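Local structure of GH26A (6Q75) at residues 138-149 and 196-204. The protein is a glycoside hydrolase of family 26 that probably cleaves beta-linked polysaccharides such as mannans. Residues are numbered along the deposited sequence; the frame is centred on the assembly and turned at random.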
loop_
_atom_site.group_PDB
_atom_site.type_symbol
_atom_site.label_atom_id
_atom_site.label_comp_id
_atom_site.label_asym_id
_atom_site.label_seq_id
_atom_site.Cartn_x
_atom_site.Cartn_y
_atom_site.Cartn_z
ATOM N N MET A 138 5.715 -7.524 21.649
ATOM C CA MET A 138 6.245 -6.754 20.539
ATOM C C MET A 138 5.882 -5.278 20.672
ATOM O O MET A 138 6.583 -4.422 20.136
ATOM C CB MET A 138 5.644 -7.311 19.241
ATOM C CG MET A 138 5.790 -6.438 18.010
ATOM S SD MET A 138 4.700 -7.010 16.665
ATOM C CE MET A 138 3.145 -6.305 17.221
ATOM N N LEU A 139 4.829 -4.960 21.420
ATOM C CA LEU A 139 4.404 -3.583 21.615
ATOM C C LEU A 139 4.837 -3.047 22.965
ATOM O O LEU A 139 4.277 -2.053 23.431
ATOM C CB LEU A 139 2.889 -3.468 21.476
ATOM C CG LEU A 139 2.398 -3.931 20.113
ATOM C CD1 LEU A 139 0.867 -3.875 20.039
ATOM C CD2 LEU A 139 3.026 -3.067 19.039
ATOM N N THR A 140 5.775 -3.721 23.614
ATOM C CA THR A 140 6.236 -3.335 24.950
ATOM C C THR A 140 7.736 -3.086 24.945
ATOM O O THR A 140 8.523 -4.051 24.955
ATOM C CB THR A 140 5.895 -4.417 25.968
ATOM O OG1 THR A 140 4.475 -4.622 25.992
ATOM C CG2 THR A 140 6.363 -3.971 27.366
ATOM N N PRO A 141 8.191 -1.835 24.934
ATOM C CA PRO A 141 9.635 -1.582 25.034
ATOM C C PRO A 141 10.286 -2.365 26.169
ATOM O O PRO A 141 9.707 -2.555 27.242
ATOM C CB PRO A 141 9.703 -0.069 25.271
ATOM C CG PRO A 141 8.503 0.441 24.502
ATOM C CD PRO A 141 7.425 -0.591 24.739
ATOM N N GLY A 142 11.485 -2.881 25.898
ATOM C CA GLY A 142 12.236 -3.654 26.860
ATOM C C GLY A 142 12.210 -5.155 26.630
ATOM O O GLY A 142 13.104 -5.855 27.126
ATOM N N THR A 143 11.211 -5.673 25.904
ATOM C CA THR A 143 11.165 -7.112 25.685
ATOM C C THR A 143 12.057 -7.523 24.515
ATOM O O THR A 143 12.444 -6.711 23.667
ATOM C CB THR A 143 9.740 -7.592 25.390
ATOM O OG1 THR A 143 9.340 -7.064 24.122
ATOM C CG2 THR A 143 8.758 -7.138 26.462
ATOM N N GLU A 144 12.327 -8.828 24.446
ATOM C CA GLU A 144 13.070 -9.360 23.314
ATOM C C GLU A 144 12.297 -9.164 22.012
ATOM O O GLU A 144 12.882 -8.836 20.975
ATOM C CB GLU A 144 13.375 -10.841 23.528
ATOM C CG GLU A 144 14.262 -11.428 22.435
ATOM C CD GLU A 144 14.287 -12.945 22.437
ATOM O OE1 GLU A 144 13.202 -13.560 22.497
ATOM O OE2 GLU A 144 15.391 -13.519 22.374
ATOM N N LEU A 145 10.987 -9.356 22.037
ATOM C CA LEU A 145 10.267 -9.223 20.774
ATOM C C LEU A 145 10.165 -7.773 20.313
ATOM O O LEU A 145 10.156 -7.513 19.102
ATOM C CB LEU A 145 8.872 -9.853 20.856
ATOM C CG LEU A 145 8.897 -11.381 20.923
ATOM C CD1 LEU A 145 7.483 -11.943 20.977
ATOM C CD2 LEU A 145 9.699 -11.985 19.781
ATOM N N PHE A 146 10.061 -6.817 21.241
ATOM C CA PHE A 146 10.087 -5.414 20.830
ATOM C C PHE A 146 11.437 -5.062 20.212
ATOM O O PHE A 146 11.504 -4.410 19.166
ATOM C CB PHE A 146 9.768 -4.498 22.018
ATOM C CG PHE A 146 9.942 -3.028 21.718
ATOM C CD1 PHE A 146 11.184 -2.423 21.852
ATOM C CD2 PHE A 146 8.871 -2.247 21.331
ATOM C CE1 PHE A 146 11.366 -1.073 21.580
ATOM C CE2 PHE A 146 9.052 -0.884 21.055
ATOM C CZ PHE A 146 10.291 -0.305 21.184
ATOM N N GLN A 147 12.524 -5.485 20.851
ATOM C CA GLN A 147 13.853 -5.227 20.304
ATOM C C GLN A 147 14.007 -5.852 18.919
ATOM O O GLN A 147 14.504 -5.208 17.987
ATOM C CB GLN A 147 14.923 -5.766 21.260
ATOM C CG GLN A 147 16.295 -5.793 20.646
ATOM N N ARG A 148 13.561 -7.100 18.761
ATOM C CA ARG A 148 13.643 -7.756 17.463
ATOM C C ARG A 148 12.765 -7.051 16.437
ATOM O O ARG A 148 13.145 -6.930 15.267
ATOM C CB ARG A 148 13.259 -9.235 17.598
ATOM C CG ARG A 148 14.284 -10.068 18.411
ATOM C CD ARG A 148 13.833 -11.526 18.551
ATOM N NE ARG A 148 13.583 -12.087 17.223
ATOM C CZ ARG A 148 14.535 -12.593 16.450
ATOM N NH1 ARG A 148 15.787 -12.647 16.884
ATOM N NH2 ARG A 148 14.238 -13.062 15.255
ATOM N N TRP A 149 11.588 -6.575 16.855
ATOM C CA TRP A 149 10.742 -5.818 15.936
ATOM C C TRP A 149 11.440 -4.537 15.492
ATOM O O TRP A 149 11.406 -4.180 14.312
ATOM C CB TRP A 149 9.388 -5.515 16.585
ATOM C CG TRP A 149 8.497 -4.603 15.785
ATOM C CD1 TRP A 149 7.578 -4.968 14.822
ATOM C CD2 TRP A 149 8.461 -3.174 15.851
ATOM N NE1 TRP A 149 6.963 -3.840 14.305
ATOM C CE2 TRP A 149 7.495 -2.730 14.920
ATOM C CE3 TRP A 149 9.156 -2.221 16.610
ATOM C CZ2 TRP A 149 7.202 -1.370 14.731
ATOM C CZ3 TRP A 149 8.864 -0.873 16.418
ATOM C CH2 TRP A 149 7.895 -0.464 15.489
ATOM N N LYS A 196 -2.256 0.060 17.915
ATOM C CA LYS A 196 -1.038 0.319 18.677
ATOM C C LYS A 196 0.205 -0.073 17.882
ATOM O O LYS A 196 1.245 0.594 17.996
ATOM C CB LYS A 196 -1.096 -0.420 20.018
ATOM C CG LYS A 196 0.069 -0.064 20.956
ATOM C CD LYS A 196 0.046 -0.869 22.243
ATOM C CE LYS A 196 0.792 -0.117 23.361
ATOM N NZ LYS A 196 0.538 -0.659 24.736
ATOM N N LEU A 197 0.115 -1.138 17.074
ATOM C CA LEU A 197 1.198 -1.455 16.149
ATOM C C LEU A 197 1.390 -0.336 15.128
ATOM O O LEU A 197 2.522 0.067 14.843
ATOM C CB LEU A 197 0.924 -2.790 15.438
ATOM C CG LEU A 197 1.885 -3.149 14.292
ATOM C CD1 LEU A 197 3.322 -3.229 14.849
ATOM C CD2 LEU A 197 1.501 -4.491 13.596
ATOM N N TRP A 198 0.295 0.162 14.547
ATOM C CA TRP A 198 0.401 1.237 13.567
ATOM C C TRP A 198 1.117 2.445 14.158
ATOM O O TRP A 198 2.041 3.006 13.549
ATOM C CB TRP A 198 -0.994 1.626 13.090
ATOM C CG TRP A 198 -1.003 2.666 12.010
ATOM C CD1 TRP A 198 -0.976 4.026 12.160
ATOM C CD2 TRP A 198 -1.043 2.416 10.606
ATOM N NE1 TRP A 198 -1.006 4.636 10.920
ATOM C CE2 TRP A 198 -1.046 3.666 9.954
ATOM C CE3 TRP A 198 -1.071 1.249 9.833
ATOM C CZ2 TRP A 198 -1.085 3.783 8.566
ATOM C CZ3 TRP A 198 -1.100 1.372 8.453
ATOM C CH2 TRP A 198 -1.094 2.627 7.839
ATOM N N LYS A 199 0.710 2.854 15.362
ATOM C CA LYS A 199 1.306 4.042 15.967
ATOM C C LYS A 199 2.763 3.815 16.342
ATOM O O LYS A 199 3.576 4.745 16.262
ATOM C CB LYS A 199 0.501 4.456 17.194
ATOM C CG LYS A 199 -0.941 4.865 16.888
ATOM C CD LYS A 199 -1.690 4.997 18.192
ATOM C CE LYS A 199 -3.189 4.829 18.050
ATOM N NZ LYS A 199 -3.768 4.805 19.433
ATOM N N GLN A 200 3.111 2.591 16.746
ATOM C CA GLN A 200 4.503 2.284 17.077
ATOM C C GLN A 200 5.385 2.338 15.833
ATOM O O GLN A 200 6.517 2.842 15.877
ATOM C CB GLN A 200 4.598 0.910 17.750
ATOM C CG GLN A 200 5.961 0.598 18.356
ATOM C CD GLN A 200 5.935 -0.704 19.151
ATOM O OE1 GLN A 200 6.431 -1.745 18.697
ATOM N NE2 GLN A 200 5.322 -0.660 20.312
ATOM N N LEU A 201 4.892 1.808 14.714
ATOM C CA LEU A 201 5.643 1.920 13.472
ATOM C C LEU A 201 5.751 3.380 13.053
ATOM O O LEU A 201 6.807 3.831 12.593
ATOM C CB LEU A 201 4.966 1.097 12.368
ATOM C CG LEU A 201 5.711 1.133 11.019
ATOM C CD1 LEU A 201 6.988 0.327 11.123
ATOM C CD2 LEU A 201 4.856 0.552 9.884
ATOM N N TYR A 202 4.657 4.130 13.199
ATOM C CA TYR A 202 4.666 5.538 12.820
ATOM C C TYR A 202 5.719 6.287 13.619
ATOM O O TYR A 202 6.535 7.029 13.056
ATOM C CB TYR A 202 3.277 6.136 13.038
ATOM C CG TYR A 202 3.138 7.540 12.507
ATOM C CD1 TYR A 202 3.619 8.610 13.240
ATOM C CD2 TYR A 202 2.516 7.798 11.281
ATOM C CE1 TYR A 202 3.515 9.900 12.787
ATOM C CE2 TYR A 202 2.401 9.116 10.814
ATOM C CZ TYR A 202 2.899 10.153 11.576
ATOM O OH TYR A 202 2.816 11.475 11.160
ATOM N N ASP A 203 5.712 6.091 14.939
ATOM C CA ASP A 203 6.707 6.735 15.789
ATOM C C ASP A 203 8.122 6.363 15.358
ATOM O O ASP A 203 9.009 7.226 15.311
ATOM C CB ASP A 203 6.451 6.365 17.255
ATOM C CG ASP A 203 7.460 6.990 18.216
ATOM O OD1 ASP A 203 7.485 8.236 18.369
ATOM O OD2 ASP A 203 8.222 6.218 18.832
ATOM N N ARG A 204 8.375 5.087 15.066
ATOM C CA ARG A 204 9.750 4.725 14.741
ATOM C C ARG A 204 10.177 5.330 13.411
ATOM O O ARG A 204 11.291 5.819 13.265
ATOM C CB ARG A 204 9.934 3.208 14.709
ATOM C CG ARG A 204 11.418 2.849 14.483
ATOM C CD ARG A 204 11.863 1.516 15.082
ATOM N NE ARG A 204 13.330 1.433 15.140
ATOM C CZ ARG A 204 14.072 1.782 16.192
ATOM N NH1 ARG A 204 13.498 2.233 17.302
ATOM N NH2 ARG A 204 15.396 1.674 16.146
#
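Trp-149 enters the side of helix 196-204 as a knob in a hole formed by Leu-197, Gln-200, Leu-201 and Arg-204, joining two neighbouring helices on the outside of the (beta/alpha)8 barrel expected of glycoside hydrolase family 26. The short axes of 144-149 and 196-204 stay 13.0 Å apart and cross at -51°. With CG anti to the backbone N, the ring reaches across to the second helix, where its CZ2 lies 4.0 Å from Leu-201 CD1 and its NE1 3.7 Å from Leu-197 CD1; NE1 is hydrogen-bonded to Tyr-175 OH. Over one indole face sits the amide end of Gln-200, its plane inclined 72° to the ring. The same amide crosses Leu-139 CD2 and slants past the Phe-146 ring, Gln-200 CD lying 3.7 Å from Phe-146 CE2. Arg-204 passes its CD near the six-membered ring of Trp-149 while its guanidinium group forms a salt bridge with Asp-154. Were the indole cut back to an alanine's methyl, a gap would probably open between the helices and the Tyr-175 hydroxyl would be left without its indole partner.

Apolar contacts continue at the end of helix 132-138. Leu-139 directs CD2 at the backbone of Leu-197, 3.8 Å from its CA, while CD1 lies against the extended aliphatic chain of Lys-196. Met-138, bent at its thioether, brings CE to Leu-197 CD1.

Polar evidence marks the helix start: a type II turn from Thr-140 to Thr-143 delivers Thr-143 to the N-cap, where its OG1 accepts from Phe-146 N at 3.0 Å with an N-H...O angle of 161°.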